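Local coordinates for D-mannose isomerase (Marinomonas mediterranea, PDB 5X32), which catalyses the reversible isomerization of D-mannose to D-fructose and, less efficiently, isomerizes D-lyxose, but cannot use D-glucose, at residues E145-E150 with S162-V167; K285-K290 with Y337-E342. One frame throughout, in Å; residues are numbered along the deposited sequence.

Interaction 1 (E145-E150 with S162-V167); sequences ETHFWE and SDWKTV
H147 and W164 lie face to face. The imidazole stacks on the six-membered ring of the indole, with centroids 4.1 Å apart and planes only 12° from parallel. Between the two rings the nearest atoms are H147 CD2 and W164 CE3, 3.8 Å apart. T146 CG2 sits over the opposite face of the imidazole, so this ring lies between a methyl group and the indole. H147 CG is anti to its carbonyl carbon (chi1 -69°), which swings the ring off the end of helix 133-147. It meets the loop after strand 155-160 of the antiparallel sheet, away from the active site. A weak hydrogen bond from H147 ND1 to L143 O ties the imidazole to its own helix. F148 meets the same indole differently. Its CE2 comes in near the indole plane, at the rim, 3.8 Å from W164 CZ3. F148 also packs on L157 and I160 of strand 155-160 and on L115 of helix 112-127. Without the imidazole, with an alanine here, one face of W164 is likely to lose its stacking partner and the indole to be held less firmly. No hydrogen bond crosses between 145-150 and 162-167, so the contact rests on ring stacking and apolar packing.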
loop_
_atom_site.group_PDB
_atom_site.type_symbol
_atom_site.label_atom_id
_atom_site.label_comp_id
_atom_site.label_asym_id
_atom_site.label_seq_id
_atom_site.Cartn_x
_atom_site.Cartn_y
_atom_site.Cartn_z
ATOM N N GLU A 145 18.008 6.303 -7.821
ATOM C CA GLU A 145 18.412 7.521 -8.510
ATOM C C GLU A 145 19.219 7.157 -9.739
ATOM O O GLU A 145 19.009 7.694 -10.834
ATOM C CB GLU A 145 19.211 8.439 -7.579
ATOM C CG GLU A 145 19.051 9.925 -7.892
ATOM C CD GLU A 145 17.612 10.422 -7.755
ATOM O OE1 GLU A 145 17.323 11.533 -8.262
ATOM O OE2 GLU A 145 16.769 9.722 -7.134
ATOM N N THR A 146 20.136 6.216 -9.532
ATOM C CA THR A 146 21.050 5.771 -10.562
ATOM C C THR A 146 20.316 5.023 -11.659
ATOM O O THR A 146 20.641 5.167 -12.835
ATOM C CB THR A 146 22.125 4.885 -9.985
ATOM O OG1 THR A 146 22.908 5.646 -9.065
ATOM C CG2 THR A 146 23.008 4.335 -11.086
ATOM N N HIS A 147 19.325 4.218 -11.293
ATOM C CA HIS A 147 18.783 3.322 -12.305
ATOM C C HIS A 147 17.334 3.600 -12.720
ATOM O O HIS A 147 16.947 3.265 -13.836
ATOM C CB HIS A 147 18.921 1.871 -11.830
ATOM C CG HIS A 147 20.334 1.370 -11.784
ATOM N ND1 HIS A 147 21.006 1.139 -10.602
ATOM C CD2 HIS A 147 21.173 0.979 -12.772
ATOM C CE1 HIS A 147 22.217 0.676 -10.865
ATOM N NE2 HIS A 147 22.341 0.566 -12.175
ATOM N N PHE A 148 16.525 4.189 -11.841
ATOM C CA PHE A 148 15.092 4.319 -12.127
ATOM C C PHE A 148 14.647 5.761 -12.303
ATOM O O PHE A 148 13.679 6.032 -13.017
ATOM C CB PHE A 148 14.245 3.666 -11.031
ATOM C CG PHE A 148 14.367 2.186 -10.994
ATOM C CD1 PHE A 148 13.455 1.389 -11.667
ATOM C CD2 PHE A 148 15.422 1.580 -10.312
ATOM C CE1 PHE A 148 13.585 0.004 -11.650
ATOM C CE2 PHE A 148 15.561 0.207 -10.291
ATOM C CZ PHE A 148 14.645 -0.587 -10.957
ATOM N N TRP A 149 15.342 6.680 -11.643
ATOM C CA TRP A 149 14.925 8.067 -11.660
ATOM C C TRP A 149 15.003 8.634 -13.068
ATOM O O TRP A 149 16.003 8.493 -13.748
ATOM C CB TRP A 149 15.768 8.902 -10.705
ATOM C CG TRP A 149 15.362 10.334 -10.707
ATOM C CD1 TRP A 149 16.160 11.402 -10.961
ATOM C CD2 TRP A 149 14.049 10.863 -10.464
ATOM N NE1 TRP A 149 15.439 12.566 -10.886
ATOM C CE2 TRP A 149 14.138 12.265 -10.580
ATOM C CE3 TRP A 149 12.810 10.290 -10.151
ATOM C CZ2 TRP A 149 13.035 13.107 -10.397
ATOM C CZ3 TRP A 149 11.714 11.132 -9.972
ATOM C CH2 TRP A 149 11.842 12.525 -10.089
ATOM N N GLU A 150 13.920 9.242 -13.515
ATOM C CA GLU A 150 13.884 9.788 -14.856
ATOM C C GLU A 150 13.658 11.294 -14.763
ATOM O O GLU A 150 12.534 11.784 -14.916
ATOM C CB GLU A 150 12.798 9.116 -15.682
ATOM C CG GLU A 150 13.247 7.857 -16.363
ATOM C CD GLU A 150 12.221 7.346 -17.361
ATOM O OE1 GLU A 150 11.048 7.131 -16.972
ATOM O OE2 GLU A 150 12.595 7.125 -18.531
ATOM N N SER A 162 17.416 -8.161 -14.544
ATOM C CA SER A 162 18.351 -8.454 -13.449
ATOM C C SER A 162 19.783 -7.994 -13.730
ATOM O O SER A 162 20.472 -7.537 -12.818
ATOM C CB SER A 162 18.362 -9.955 -13.127
ATOM O OG SER A 162 18.385 -10.741 -14.306
ATOM N N ASP A 163 20.208 -8.100 -14.991
ATOM C CA ASP A 163 21.548 -7.677 -15.433
ATOM C C ASP A 163 21.770 -6.161 -15.349
ATOM O O ASP A 163 22.912 -5.698 -15.415
ATOM C CB ASP A 163 21.839 -8.197 -16.851
ATOM C CG ASP A 163 20.781 -7.797 -17.868
ATOM O OD1 ASP A 163 20.694 -8.482 -18.913
ATOM O OD2 ASP A 163 20.023 -6.827 -17.627
ATOM N N TRP A 164 20.662 -5.420 -15.253
ATOM C CA TRP A 164 20.578 -3.950 -15.279
ATOM C C TRP A 164 20.665 -3.392 -16.698
ATOM O O TRP A 164 20.887 -2.195 -16.875
ATOM C CB TRP A 164 21.677 -3.300 -14.432
ATOM C CG TRP A 164 21.569 -3.481 -12.954
ATOM C CD1 TRP A 164 22.496 -4.078 -12.147
ATOM C CD2 TRP A 164 20.529 -3.010 -12.085
ATOM N NE1 TRP A 164 22.083 -4.043 -10.841
ATOM C CE2 TRP A 164 20.880 -3.391 -10.772
ATOM C CE3 TRP A 164 19.334 -2.323 -12.288
ATOM C CZ2 TRP A 164 20.076 -3.104 -9.669
ATOM C CZ3 TRP A 164 18.535 -2.041 -11.190
ATOM C CH2 TRP A 164 18.911 -2.430 -9.899
ATOM N N LYS A 165 20.447 -4.231 -17.705
ATOM C CA LYS A 165 20.764 -3.811 -19.070
ATOM C C LYS A 165 19.557 -3.542 -19.949
ATOM O O LYS A 165 19.620 -2.693 -20.836
ATOM C CB LYS A 165 21.649 -4.846 -19.779
ATOM C CG LYS A 165 22.984 -5.118 -19.129
ATOM C CD LYS A 165 23.651 -6.348 -19.749
ATOM C CE LYS A 165 23.036 -6.754 -21.098
ATOM N NZ LYS A 165 23.878 -7.793 -21.787
ATOM N N THR A 166 18.470 -4.268 -19.722
ATOM C CA THR A 166 17.272 -4.084 -20.533
ATOM C C THR A 166 16.186 -3.317 -19.785
ATOM O O THR A 166 15.573 -3.845 -18.860
ATOM C CB THR A 166 16.688 -5.438 -20.987
ATOM O OG1 THR A 166 17.681 -6.176 -21.708
ATOM C CG2 THR A 166 15.464 -5.234 -21.862
ATOM N N VAL A 167 15.925 -2.082 -20.196
ATOM C CA VAL A 167 14.891 -1.295 -19.535
ATOM C C VAL A 167 13.540 -1.541 -20.197
ATOM O O VAL A 167 13.415 -1.562 -21.420
ATOM C CB VAL A 167 15.218 0.219 -19.549
ATOM C CG1 VAL A 167 14.022 1.027 -19.078
ATOM C CG2 VAL A 167 16.438 0.504 -18.665
#

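Interaction 2 (K285-K290 with Y337-E342); sequences KAWDTK and YLTLWE
This is a small, mostly apolar contact between the chain leaving helix 271-286 and the side of helix 331-347. It buries 125 Å² in all. W287 follows directly on the end of helix 271-286. Its CG is anti to the backbone N (chi1 -179°), and the indole reaches across to the other helix with its six-membered ring leading. L340 meets the rim of that ring. Its CD2 methyl lies near the indole plane, 3.5 Å from W287 CZ3. T339 comes from another direction, with OG1 over one face of the indole and CB 3.9 Å from W287 CH2. The carbonyl O of T339 is also near, 3.6 Å from W287 CH2. The two helices belong to the (alpha/alpha)6 barrel of the N-acylglucosamine 2-epimerase family. The contact is plain packing away from H251 and H380, the probable proton donor/acceptor residues. Past W287 the chain makes an Asx turn, in which D288 OD1 accepts from K290 N. On the helix side, L340 packs further on L294, S317 and F318. Y283, on helix 271-286, stacks with W287 and hydrogen-bonds through its OH to T339 OG1, which also bonds to Q336 O within helix 331-347.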
loop_
_atom_site.group_PDB
_atom_site.type_symbol
_atom_site.label_atom_id
_atom_site.label_comp_id
_atom_site.label_asym_id
_atom_site.label_seq_id
_atom_site.Cartn_x
_atom_site.Cartn_y
_atom_site.Cartn_z
ATOM N N LYS A 285 -18.368 7.047 -8.597
ATOM C CA LYS A 285 -18.394 6.102 -9.704
ATOM C C LYS A 285 -18.396 4.629 -9.288
ATOM O O LYS A 285 -18.983 3.801 -9.984
ATOM C CB LYS A 285 -17.232 6.341 -10.666
ATOM C CG LYS A 285 -17.335 7.637 -11.468
ATOM C CD LYS A 285 -16.311 7.596 -12.573
ATOM C CE LYS A 285 -15.978 8.921 -13.176
ATOM N NZ LYS A 285 -14.888 8.698 -14.177
ATOM N N ALA A 286 -17.775 4.296 -8.158
ATOM C CA ALA A 286 -17.466 2.889 -7.883
ATOM C C ALA A 286 -18.299 2.272 -6.759
ATOM O O ALA A 286 -18.292 1.042 -6.561
ATOM C CB ALA A 286 -16.001 2.752 -7.580
ATOM N N TRP A 287 -19.068 3.098 -6.060
ATOM C CA TRP A 287 -19.845 2.563 -4.961
ATOM C C TRP A 287 -21.031 1.786 -5.491
ATOM O O TRP A 287 -21.787 2.257 -6.343
ATOM C CB TRP A 287 -20.314 3.664 -4.029
ATOM C CG TRP A 287 -21.087 3.137 -2.870
ATOM C CD1 TRP A 287 -22.440 3.089 -2.740
ATOM C CD2 TRP A 287 -20.549 2.557 -1.683
ATOM N NE1 TRP A 287 -22.782 2.538 -1.531
ATOM C CE2 TRP A 287 -21.637 2.190 -0.864
ATOM C CE3 TRP A 287 -19.252 2.307 -1.229
ATOM C CZ2 TRP A 287 -21.465 1.586 0.390
ATOM C CZ3 TRP A 287 -19.087 1.707 0.017
ATOM C CH2 TRP A 287 -20.185 1.357 0.809
ATOM N N ASP A 288 -21.135 0.555 -5.023
ATOM C CA ASP A 288 -22.213 -0.338 -5.390
ATOM C C ASP A 288 -23.422 -0.011 -4.510
ATOM O O ASP A 288 -23.509 -0.466 -3.371
ATOM C CB ASP A 288 -21.732 -1.782 -5.244
ATOM C CG ASP A 288 -22.758 -2.799 -5.669
ATOM O OD1 ASP A 288 -23.946 -2.438 -5.841
ATOM O OD2 ASP A 288 -22.350 -3.969 -5.882
ATOM N N THR A 289 -24.360 0.754 -5.066
ATOM C CA THR A 289 -25.500 1.297 -4.314
ATOM C C THR A 289 -26.533 0.272 -3.849
ATOM O O THR A 289 -27.372 0.586 -3.001
ATOM C CB THR A 289 -26.258 2.339 -5.143
ATOM O OG1 THR A 289 -26.483 1.825 -6.460
ATOM C CG2 THR A 289 -25.463 3.636 -5.217
ATOM N N LYS A 290 -26.484 -0.938 -4.409
ATOM C CA LYS A 290 -27.425 -1.989 -4.024
ATOM C C LYS A 290 -26.858 -2.945 -2.961
ATOM O O LYS A 290 -27.500 -3.213 -1.944
ATOM C CB LYS A 290 -27.835 -2.789 -5.267
ATOM C CG LYS A 290 -28.759 -2.028 -6.232
ATOM C CD LYS A 290 -29.506 -0.869 -5.542
ATOM C CE LYS A 290 -29.976 0.208 -6.531
ATOM N NZ LYS A 290 -28.856 0.988 -7.142
ATOM N N TYR A 337 -17.138 7.225 5.344
ATOM C CA TYR A 337 -16.269 6.456 6.209
ATOM C C TYR A 337 -17.074 5.335 6.892
ATOM O O TYR A 337 -16.668 4.146 6.897
ATOM C CB TYR A 337 -15.614 7.397 7.225
ATOM C CG TYR A 337 -14.783 6.713 8.264
ATOM C CD1 TYR A 337 -13.481 6.315 7.975
ATOM C CD2 TYR A 337 -15.263 6.503 9.544
ATOM C CE1 TYR A 337 -12.698 5.683 8.915
ATOM C CE2 TYR A 337 -14.483 5.871 10.505
ATOM C CZ TYR A 337 -13.199 5.464 10.180
ATOM O OH TYR A 337 -12.401 4.839 11.115
ATOM N N LEU A 338 -18.222 5.716 7.460
ATOM C CA LEU A 338 -19.096 4.734 8.108
ATOM C C LEU A 338 -19.641 3.720 7.105
ATOM O O LEU A 338 -19.796 2.553 7.439
ATOM C CB LEU A 338 -20.249 5.415 8.844
ATOM C CG LEU A 338 -19.765 6.197 10.065
ATOM C CD1 LEU A 338 -20.934 6.804 10.801
ATOM C CD2 LEU A 338 -18.892 5.333 10.993
ATOM N N THR A 339 -19.974 4.159 5.894
ATOM C CA THR A 339 -20.473 3.203 4.900
ATOM C C THR A 339 -19.398 2.182 4.522
ATOM O O THR A 339 -19.671 0.990 4.378
ATOM C CB THR A 339 -20.998 3.904 3.629
ATOM O OG1 THR A 339 -19.974 4.749 3.095
ATOM C CG2 THR A 339 -22.213 4.740 3.971
ATOM N N LEU A 340 -18.170 2.653 4.354
ATOM C CA LEU A 340 -17.076 1.772 3.971
ATOM C C LEU A 340 -16.758 0.771 5.080
ATOM O O LEU A 340 -16.582 -0.424 4.819
ATOM C CB LEU A 340 -15.847 2.596 3.602
ATOM C CG LEU A 340 -16.037 3.344 2.282
ATOM C CD1 LEU A 340 -15.066 4.509 2.166
ATOM C CD2 LEU A 340 -15.855 2.366 1.122
ATOM N N TRP A 341 -16.720 1.251 6.320
ATOM C CA TRP A 341 -16.555 0.339 7.440
ATOM C C TRP A 341 -17.733 -0.643 7.571
ATOM O O TRP A 341 -17.527 -1.809 7.892
ATOM C CB TRP A 341 -16.369 1.111 8.744
ATOM C CG TRP A 341 -14.932 1.345 9.082
ATOM C CD1 TRP A 341 -14.267 2.537 9.035
ATOM C CD2 TRP A 341 -13.962 0.358 9.501
ATOM N NE1 TRP A 341 -12.948 2.359 9.402
ATOM C CE2 TRP A 341 -12.736 1.035 9.695
ATOM C CE3 TRP A 341 -14.015 -1.026 9.744
ATOM C CZ2 TRP A 341 -11.571 0.377 10.116
ATOM C CZ3 TRP A 341 -12.840 -1.683 10.161
ATOM C CH2 TRP A 341 -11.645 -0.977 10.340
ATOM N N GLU A 342 -18.962 -0.186 7.350
ATOM C CA GLU A 342 -20.112 -1.086 7.465
ATOM C C GLU A 342 -19.995 -2.209 6.451
ATOM O O GLU A 342 -20.064 -3.387 6.816
ATOM C CB GLU A 342 -21.428 -0.329 7.302
ATOM C CG GLU A 342 -21.807 0.420 8.569
ATOM C CD GLU A 342 -22.900 1.469 8.363
ATOM O OE1 GLU A 342 -23.539 1.494 7.282
ATOM O OE2 GLU A 342 -23.101 2.285 9.291
#

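Interactions 1 and 2 lie on opposite sides of the chain's centre, with their own centres about 41 Å apart, and they share no helix or strand. Neither is in the deep core. The centre of interaction 1 is about 23 Å from the centre of the chain, that of interaction 2 about 20 Å. Both are small and partly buried, and each has one buried residue among its three touching ones. Their chemistry follows their place. In interaction 1 a loop meets a helix end close in sequence, mainly by flat ring stacking. Interaction 2 joins the chain just past one helix to the side of another, through methyl and backbone contacts, across a longer run of chain.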